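Local coordinates for XRE-family like protein (Pseudomonas syringae pv. tomato, PDB 3F6W) that probably binds DNA, as a helix-turn-helix transcriptional regulator of the XRE family, at residues 30-33 with 34-38. Numbering follows the deposited sequence.
Sequences QKEL and AARLG
Glu32 and Arg36, one turn apart on helix 30-37, form a salt bridge at a single point: Glu32 OE1 lies 3.4 Å from Arg36 NE. The N-H...O angle of 159° is fairly straight, yet at this length the bond is weak. OE1 meets the guanidinium at its edge, in plane, while the carboxylate stands 84° to that plane, so the two groups are not paired in the coplanar two-pronged manner, and OE1 alone makes the bond, through NE. A bend at chi2 (77°) turns the Glu32 carboxylate along the helix toward Arg36, whose chain runs extended from CG to NE. Beyond NE, Arg36 NH1 donates to the carbonyl of Gly65, tying helix 30-37 to helix 56-66.

On the face turned to the other helices, the side chains of Leu33 and Leu37 cross at a slant: the Leu33 CD1 branch meets Leu37 CG at 4.1 Å, and Leu37 CG also lies 3.3 Å from Leu33 O. Buried Leu33 packs on Phe62 and Ile66 of helix 56-66; Leu37 touches Phe43 of helix 41-48. The backbone bonds beneath are regular i to i+4 links, from Ala34 N to Gln30 O (2.8 Å) through Leu37 N to Leu33 O (3.0 Å). Gly38, with a positive phi, ends the helix in a Schellman motif, leading into the turn before helix 41-48 of the helix-turn-helix. Chemically, the single-oxygen bridge is weak, and with Arg36 NH1 committed to Gly65 O, the guanidinium is probably positioned at least as much by that bond as by Glu32.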
ATOM      1  N   GLN A  30     -24.886   9.254   2.105  1.00 23.76           N
ATOM      2  CA  GLN A  30     -24.153   9.549   3.332  1.00 25.91           C
ATOM      3  C   GLN A  30     -25.120   9.981   4.443  1.00 28.10           C
ATOM      4  O   GLN A  30     -25.047   9.495   5.569  1.00 22.80           O
ATOM      5  CB  GLN A  30     -23.127  10.653   3.096  1.00 16.83           C
ATOM      6  CG  GLN A  30     -22.053  10.313   2.089  1.00 18.34           C
ATOM      7  CD  GLN A  30     -21.001  11.381   2.015  1.00 31.39           C
ATOM      8  OE1 GLN A  30     -21.271  12.544   2.298  1.00 30.84           O
ATOM      9  NE2 GLN A  30     -19.789  10.998   1.636  1.00 26.57           N
ATOM     10  N   LYS A  31     -26.028  10.894   4.113  1.00 31.91           N
ATOM     11  CA  LYS A  31     -26.989  11.404   5.086  1.00 28.00           C
ATOM     12  C   LYS A  31     -27.804  10.267   5.698  1.00 22.62           C
ATOM     13  O   LYS A  31     -28.016  10.223   6.907  1.00 21.31           O
ATOM     14  CB  LYS A  31     -27.898  12.448   4.434  1.00 22.92           C
ATOM     15  CG  LYS A  31     -28.882  13.112   5.378  1.00 51.62           C
ATOM     16  CD  LYS A  31     -29.595  14.261   4.680  1.00 44.16           C
ATOM     17  CE  LYS A  31     -30.574  14.967   5.607  1.00 95.49           C
ATOM     18  NZ  LYS A  31     -31.815  14.170   5.821  1.00 52.42           N
ATOM     19  N   GLU A  32     -28.225   9.324   4.861  1.00 19.89           N
ATOM     20  CA  GLU A  32     -28.971   8.159   5.327  1.00 22.87           C
ATOM     21  C   GLU A  32     -28.131   7.220   6.200  1.00 24.36           C
ATOM     22  O   GLU A  32     -28.615   6.703   7.207  1.00 23.53           O
ATOM     23  CB  GLU A  32     -29.546   7.391   4.135  1.00 27.40           C
ATOM     24  CG  GLU A  32     -30.175   6.051   4.487  1.00 30.88           C
ATOM     25  CD  GLU A  32     -31.551   6.187   5.100  0.50 78.35           C
ATOM     26  OE1 GLU A  32     -32.077   5.175   5.609  1.00 61.26           O
ATOM     27  OE2 GLU A  32     -32.111   7.302   5.072  0.23 19.49           O
ATOM     28  N   LEU A  33     -26.881   6.986   5.797  1.00 20.90           N
ATOM     29  CA  LEU A  33     -25.985   6.165   6.599  1.00 23.91           C
ATOM     30  C   LEU A  33     -25.799   6.801   7.971  1.00 21.31           C
ATOM     31  O   LEU A  33     -25.883   6.124   8.994  1.00 17.32           O
ATOM     32  CB  LEU A  33     -24.631   5.978   5.902  1.00 27.39           C
ATOM     33  CG  LEU A  33     -23.589   5.185   6.701  1.00 16.63           C
ATOM     34  CD1 LEU A  33     -24.177   3.881   7.203  1.00 14.45           C
ATOM     35  CD2 LEU A  33     -22.338   4.951   5.875  1.00 18.21           C
ATOM     36  N   ALA A  34     -25.545   8.107   7.988  1.00 18.86           N
ATOM     37  CA  ALA A  34     -25.354   8.823   9.251  1.00 19.38           C
ATOM     38  C   ALA A  34     -26.574   8.687  10.166  1.00 23.58           C
ATOM     39  O   ALA A  34     -26.441   8.408  11.360  1.00 22.73           O
ATOM     40  CB  ALA A  34     -25.008  10.287   8.990  1.00 22.16           C
ATOM     41  N   ALA A  35     -27.767   8.857   9.603  1.00 22.82           N
ATOM     42  CA  ALA A  35     -28.989   8.674  10.380  1.00 27.24           C
ATOM     43  C   ALA A  35     -29.018   7.294  11.029  1.00 22.47           C
ATOM     44  O   ALA A  35     -29.301   7.163  12.223  1.00 23.48           O
ATOM     45  CB  ALA A  35     -30.226   8.890   9.511  1.00 29.81           C
ATOM     46  N   ARG A  36     -28.706   6.257  10.256  1.00 20.79           N
ATOM     47  CA  ARG A  36     -28.711   4.904  10.808  1.00 17.24           C
ATOM     48  C   ARG A  36     -27.702   4.763  11.948  1.00 20.00           C
ATOM     49  O   ARG A  36     -27.945   4.039  12.910  1.00 30.65           O
ATOM     50  CB  ARG A  36     -28.395   3.870   9.726  1.00 21.71           C
ATOM     51  CG  ARG A  36     -29.521   3.675   8.724  1.00 35.03           C
ATOM     52  CD  ARG A  36     -29.154   2.641   7.678  1.00 35.92           C
ATOM     53  NE  ARG A  36     -30.115   2.635   6.582  1.00 27.70           N
ATOM     54  CZ  ARG A  36     -30.163   1.706   5.636  1.00 69.27           C
ATOM     55  NH1 ARG A  36     -29.302   0.697   5.650  1.00 35.13           N
ATOM     56  NH2 ARG A  36     -31.076   1.784   4.676  1.00 48.65           N
ATOM     57  N   LEU A  37     -26.571   5.452  11.820  1.00 21.37           N
ATOM     58  CA  LEU A  37     -25.492   5.360  12.806  1.00 20.73           C
ATOM     59  C   LEU A  37     -25.814   6.219  14.017  1.00 30.35           C
ATOM     60  O   LEU A  37     -25.209   6.075  15.078  1.00 30.07           O
ATOM     61  CB  LEU A  37     -24.163   5.834  12.201  1.00 17.38           C
ATOM     62  CG  LEU A  37     -23.564   5.022  11.042  1.00 22.76           C
ATOM     63  CD1 LEU A  37     -22.210   5.573  10.610  1.00 26.89           C
ATOM     64  CD2 LEU A  37     -23.442   3.559  11.430  1.00 36.95           C
ATOM     65  N   GLY A  38     -26.763   7.129  13.849  1.00 23.12           N
ATOM     66  CA  GLY A  38     -27.033   8.108  14.885  1.00 23.93           C
ATOM     67  C   GLY A  38     -25.879   9.086  15.043  1.00 21.00           C
ATOM     68  O   GLY A  38     -25.572   9.510  16.157  1.00 23.18           O
TER